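Local atomic coordinates of inactive glucansucrase (Lactobacillus reuteri, PDB entry 5JBD), a protein that is an inactive member of glycoside hydrolase family 70, a large multidomain protein built around a TIM-type barrel, modelled here with a bound calcium ion. Residues N508-V520 with L531-D544. Residues are numbered along the deposited sequence; the frame is centred on the assembly and turned at random.
Sequences NNLLASVRYGKGV and LSRTSGMAVLVGND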
loop_
_atom_site.group_PDB
_atom_site.type_symbol
_atom_site.label_atom_id
_atom_site.label_comp_id
_atom_site.label_asym_id
_atom_site.label_seq_id
_atom_site.Cartn_x
_atom_site.Cartn_y
_atom_site.Cartn_z
ATOM N N ASN A 508 -28.947 23.028 15.963
ATOM C CA ASN A 508 -28.307 23.031 14.641
ATOM C C ASN A 508 -26.912 22.391 14.610
ATOM O O ASN A 508 -26.466 21.970 13.542
ATOM C CB ASN A 508 -28.239 24.447 14.042
ATOM C CG ASN A 508 -27.975 24.441 12.527
ATOM O OD1 ASN A 508 -28.479 23.576 11.786
ATOM N ND2 ASN A 508 -27.147 25.382 12.067
ATOM N N ASN A 509 -26.249 22.291 15.767
ATOM C CA ASN A 509 -24.891 21.754 15.837
ATOM C C ASN A 509 -24.694 20.596 16.816
ATOM O O ASN A 509 -23.556 20.260 17.127
ATOM C CB ASN A 509 -23.922 22.894 16.178
ATOM C CG ASN A 509 -24.061 24.064 15.231
ATOM O OD1 ASN A 509 -23.890 23.922 14.024
ATOM N ND2 ASN A 509 -24.434 25.211 15.762
ATOM N N LEU A 510 -25.776 19.948 17.250
ATOM C CA LEU A 510 -25.696 18.879 18.247
ATOM C C LEU A 510 -26.666 17.769 17.884
ATOM O O LEU A 510 -27.825 18.049 17.582
ATOM C CB LEU A 510 -26.045 19.439 19.626
ATOM C CG LEU A 510 -26.120 18.481 20.832
ATOM C CD1 LEU A 510 -24.727 18.100 21.310
ATOM C CD2 LEU A 510 -26.887 19.146 21.955
ATOM N N LEU A 511 -26.207 16.512 17.937
ATOM C CA LEU A 511 -27.111 15.385 17.751
ATOM C C LEU A 511 -26.995 14.327 18.832
ATOM O O LEU A 511 -25.995 14.275 19.565
ATOM C CB LEU A 511 -26.931 14.794 16.360
ATOM C CG LEU A 511 -25.704 13.965 15.983
ATOM C CD1 LEU A 511 -25.691 12.585 16.638
ATOM C CD2 LEU A 511 -25.681 13.812 14.468
ATOM N N ALA A 512 -28.038 13.501 18.913
ATOM C CA ALA A 512 -28.100 12.312 19.762
ATOM C C ALA A 512 -28.200 11.088 18.863
ATOM O O ALA A 512 -29.065 11.032 17.962
ATOM C CB ALA A 512 -29.297 12.388 20.703
ATOM N N SER A 513 -27.268 10.154 19.049
ATOM C CA SER A 513 -27.269 8.862 18.358
ATOM C C SER A 513 -27.577 7.807 19.407
ATOM O O SER A 513 -26.815 7.644 20.353
ATOM C CB SER A 513 -25.920 8.588 17.707
ATOM O OG SER A 513 -25.976 7.393 16.955
ATOM N N VAL A 514 -28.726 7.145 19.247
ATOM C CA VAL A 514 -29.267 6.240 20.250
ATOM C C VAL A 514 -29.347 4.834 19.673
ATOM O O VAL A 514 -29.855 4.663 18.557
ATOM C CB VAL A 514 -30.674 6.685 20.705
ATOM C CG1 VAL A 514 -31.342 5.624 21.574
ATOM C CG2 VAL A 514 -30.580 8.001 21.492
ATOM N N ARG A 515 -28.873 3.851 20.436
ATOM C CA ARG A 515 -29.131 2.436 20.153
ATOM C C ARG A 515 -30.120 1.892 21.172
ATOM O O ARG A 515 -29.993 2.162 22.366
ATOM C CB ARG A 515 -27.817 1.638 20.146
ATOM C CG ARG A 515 -26.805 2.097 19.088
ATOM C CD ARG A 515 -27.325 1.941 17.657
ATOM N NE ARG A 515 -27.594 0.541 17.316
ATOM C CZ ARG A 515 -26.670 -0.368 16.986
ATOM N NH1 ARG A 515 -25.381 -0.048 16.937
ATOM N NH2 ARG A 515 -27.044 -1.625 16.704
ATOM N N TYR A 516 -31.128 1.158 20.706
ATOM C CA TYR A 516 -32.257 0.788 21.581
ATOM C C TYR A 516 -32.022 -0.470 22.414
ATOM O O TYR A 516 -32.760 -0.701 23.370
ATOM C CB TYR A 516 -33.566 0.667 20.776
ATOM C CG TYR A 516 -33.981 1.981 20.166
ATOM C CD1 TYR A 516 -34.422 3.030 20.974
ATOM C CD2 TYR A 516 -33.915 2.196 18.802
ATOM C CE1 TYR A 516 -34.764 4.267 20.441
ATOM C CE2 TYR A 516 -34.295 3.421 18.250
ATOM C CZ TYR A 516 -34.712 4.451 19.078
ATOM O OH TYR A 516 -35.082 5.673 18.552
ATOM N N GLY A 517 -31.000 -1.263 22.074
ATOM C CA GLY A 517 -30.636 -2.450 22.859
ATOM C C GLY A 517 -30.894 -3.756 22.121
ATOM O O GLY A 517 -31.633 -3.799 21.125
ATOM N N LYS A 518 -30.285 -4.828 22.617
ATOM C CA LYS A 518 -30.409 -6.139 21.981
ATOM C C LYS A 518 -31.873 -6.580 21.984
ATOM O O LYS A 518 -32.535 -6.539 23.016
ATOM C CB LYS A 518 -29.535 -7.185 22.678
ATOM C CG LYS A 518 -29.417 -8.460 21.857
ATOM C CD LYS A 518 -28.637 -9.547 22.556
ATOM C CE LYS A 518 -28.663 -10.814 21.708
ATOM N NZ LYS A 518 -28.046 -11.929 22.453
ATOM N N GLY A 519 -32.378 -6.973 20.814
ATOM C CA GLY A 519 -33.790 -7.351 20.666
ATOM C C GLY A 519 -34.791 -6.198 20.750
ATOM O O GLY A 519 -35.972 -6.438 20.953
ATOM N N VAL A 520 -34.320 -4.954 20.589
ATOM C CA VAL A 520 -35.192 -3.766 20.605
ATOM C C VAL A 520 -35.069 -3.134 19.238
ATOM O O VAL A 520 -34.093 -2.445 18.943
ATOM C CB VAL A 520 -34.802 -2.763 21.714
ATOM C CG1 VAL A 520 -35.906 -1.741 21.900
ATOM C CG2 VAL A 520 -34.548 -3.502 23.025
ATOM N N LEU A 531 -31.642 -9.424 27.551
ATOM C CA LEU A 531 -30.754 -8.261 27.683
ATOM C C LEU A 531 -31.335 -6.961 27.125
ATOM O O LEU A 531 -30.653 -5.944 27.132
ATOM C CB LEU A 531 -29.393 -8.568 27.021
ATOM C CG LEU A 531 -28.641 -9.794 27.553
ATOM C CD1 LEU A 531 -27.294 -9.953 26.847
ATOM C CD2 LEU A 531 -28.433 -9.701 29.064
ATOM N N SER A 532 -32.590 -6.978 26.660
ATOM C CA SER A 532 -33.209 -5.799 26.057
ATOM C C SER A 532 -33.208 -4.620 27.023
ATOM O O SER A 532 -32.687 -3.550 26.708
ATOM C CB SER A 532 -34.639 -6.102 25.587
ATOM O OG SER A 532 -34.642 -6.898 24.404
ATOM N N ARG A 533 -33.757 -4.841 28.213
ATOM C CA ARG A 533 -33.889 -3.788 29.231
ATOM C C ARG A 533 -32.554 -3.092 29.579
ATOM O O ARG A 533 -32.498 -1.860 29.715
ATOM C CB ARG A 533 -34.492 -4.378 30.515
ATOM C CG ARG A 533 -34.619 -3.409 31.692
ATOM C CD ARG A 533 -35.493 -2.210 31.370
ATOM N NE ARG A 533 -35.716 -1.379 32.559
ATOM C CZ ARG A 533 -36.547 -0.334 32.618
ATOM N NH1 ARG A 533 -37.268 0.052 31.551
ATOM N NH2 ARG A 533 -36.663 0.340 33.761
ATOM N N THR A 534 -31.498 -3.887 29.732
ATOM C CA THR A 534 -30.226 -3.390 30.274
ATOM C C THR A 534 -29.171 -3.097 29.194
ATOM O O THR A 534 -27.990 -2.936 29.512
ATOM C CB THR A 534 -29.659 -4.390 31.311
ATOM O OG1 THR A 534 -29.581 -5.694 30.719
ATOM C CG2 THR A 534 -30.541 -4.444 32.553
ATOM N N SER A 535 -29.582 -3.003 27.926
ATOM C CA SER A 535 -28.658 -2.648 26.844
ATOM C C SER A 535 -29.175 -1.429 26.062
ATOM O O SER A 535 -30.245 -0.886 26.373
ATOM C CB SER A 535 -28.399 -3.863 25.937
ATOM O OG SER A 535 -29.593 -4.347 25.356
ATOM N N GLY A 536 -28.392 -0.979 25.083
ATOM C CA GLY A 536 -28.611 0.298 24.410
ATOM C C GLY A 536 -27.644 1.370 24.912
ATOM O O GLY A 536 -26.911 1.173 25.878
ATOM N N MET A 537 -27.649 2.513 24.237
ATOM C CA MET A 537 -26.674 3.590 24.488
ATOM C C MET A 537 -27.189 4.897 23.876
ATOM O O MET A 537 -27.895 4.884 22.870
ATOM C CB MET A 537 -25.293 3.209 23.889
ATOM C CG MET A 537 -24.176 4.255 24.028
ATOM S SD MET A 537 -22.620 3.820 23.195
ATOM C CE MET A 537 -21.885 2.733 24.410
ATOM N N ALA A 538 -26.832 6.015 24.508
ATOM C CA ALA A 538 -27.003 7.345 23.923
ATOM C C ALA A 538 -25.637 7.998 23.796
ATOM O O ALA A 538 -24.883 8.072 24.765
ATOM C CB ALA A 538 -27.917 8.197 24.786
ATOM N N VAL A 539 -25.327 8.460 22.587
ATOM C CA VAL A 539 -24.121 9.215 22.297
ATOM C C VAL A 539 -24.519 10.641 21.864
ATOM O O VAL A 539 -25.247 10.817 20.889
ATOM C CB VAL A 539 -23.319 8.523 21.182
ATOM C CG1 VAL A 539 -22.139 9.380 20.729
ATOM C CG2 VAL A 539 -22.847 7.158 21.658
ATOM N N LEU A 540 -24.031 11.637 22.593
ATOM C CA LEU A 540 -24.312 13.055 22.326
ATOM C C LEU A 540 -23.054 13.699 21.787
ATOM O O LEU A 540 -22.036 13.714 22.472
ATOM C CB LEU A 540 -24.760 13.772 23.601
ATOM C CG LEU A 540 -26.252 13.768 23.909
ATOM C CD1 LEU A 540 -26.835 12.369 23.871
ATOM C CD2 LEU A 540 -26.524 14.432 25.252
ATOM N N VAL A 541 -23.129 14.249 20.577
ATOM C CA VAL A 541 -21.997 14.876 19.944
ATOM C C VAL A 541 -22.371 16.228 19.348
ATOM O O VAL A 541 -23.311 16.316 18.552
ATOM C CB VAL A 541 -21.439 13.970 18.835
ATOM C CG1 VAL A 541 -20.327 14.677 18.069
ATOM C CG2 VAL A 541 -20.946 12.668 19.442
ATOM N N GLY A 542 -21.616 17.268 19.732
ATOM C CA GLY A 542 -21.734 18.621 19.160
ATOM C C GLY A 542 -20.409 19.104 18.602
ATOM O O GLY A 542 -19.356 18.690 19.090
ATOM N N ASN A 543 -20.450 19.926 17.551
ATOM C CA ASN A 543 -19.226 20.410 16.893
ATOM C C ASN A 543 -19.088 21.944 16.915
ATOM O O ASN A 543 -18.350 22.510 16.107
ATOM C CB ASN A 543 -19.129 19.875 15.455
ATOM C CG ASN A 543 -20.111 20.533 14.492
ATOM O OD1 ASN A 543 -21.054 21.197 14.901
ATOM N ND2 ASN A 543 -19.866 20.355 13.189
ATOM N N ASP A 544 -19.793 22.604 17.828
ATOM C CA ASP A 544 -19.688 24.065 18.013
ATOM C C ASP A 544 -19.160 24.325 19.422
ATOM O O ASP A 544 -19.870 24.147 20.414
ATOM C CB ASP A 544 -21.047 24.750 17.780
ATOM C CG ASP A 544 -21.042 26.243 18.126
ATOM O OD1 ASP A 544 -19.966 26.857 18.279
ATOM O OD2 ASP A 544 -22.138 26.807 18.242
#
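L511, S513 and R515 pair with V541, V539 and M537 as the hydrogen-bonded pairs of an antiparallel ladder, strands 510-515 and 537-542 running 4.6 Å apart at 163°. Its straightest rung is S513 N to V539 O, 2.8 Å at an N-H...O angle of 176°. L510, A512 and V514 face G542, L540 and A538 in the non-hydrogen-bonded pairs, where CA-H groups touch carbonyls, as in V514 CA to M537 O at 3.3 Å.

Side chains alternate between two buried faces. On one, A512 CB meets the CD1 branch of L540 at 4.0 Å; both also touch I554 of strand 550-555. L510 lies over the backbone instead: with CG anti to N (chi1 176°), its CD1 comes 3.6 Å from G542 N, where the partner is glycine. On the opposite face V539 and V541 pack against helix 446-455, while the bent chain of R515 carries its guanidinium to the carbonyls of S455 and G499.

The ladder joins two central strands of the antiparallel beta domain (domain C of the family), which lies mid-chain because the TIM-type barrel is circularly permuted and its strands 652-654, 688-691 and 743-748 come later; strands 501-505 and 612-618 continue the sheet outside them.

Beyond R515 and M537, serine hydroxyls replace the backbone rungs. S535 OG accepts K518 N at 2.9 Å and donates to L531 O at 2.6 Å from above that carbonyl's plane, bridging both segments. S532 OG, beside its own N, donates to K518 O in the carbonyl plane while V520 CG2 rests 3.7 Å from S532 CB.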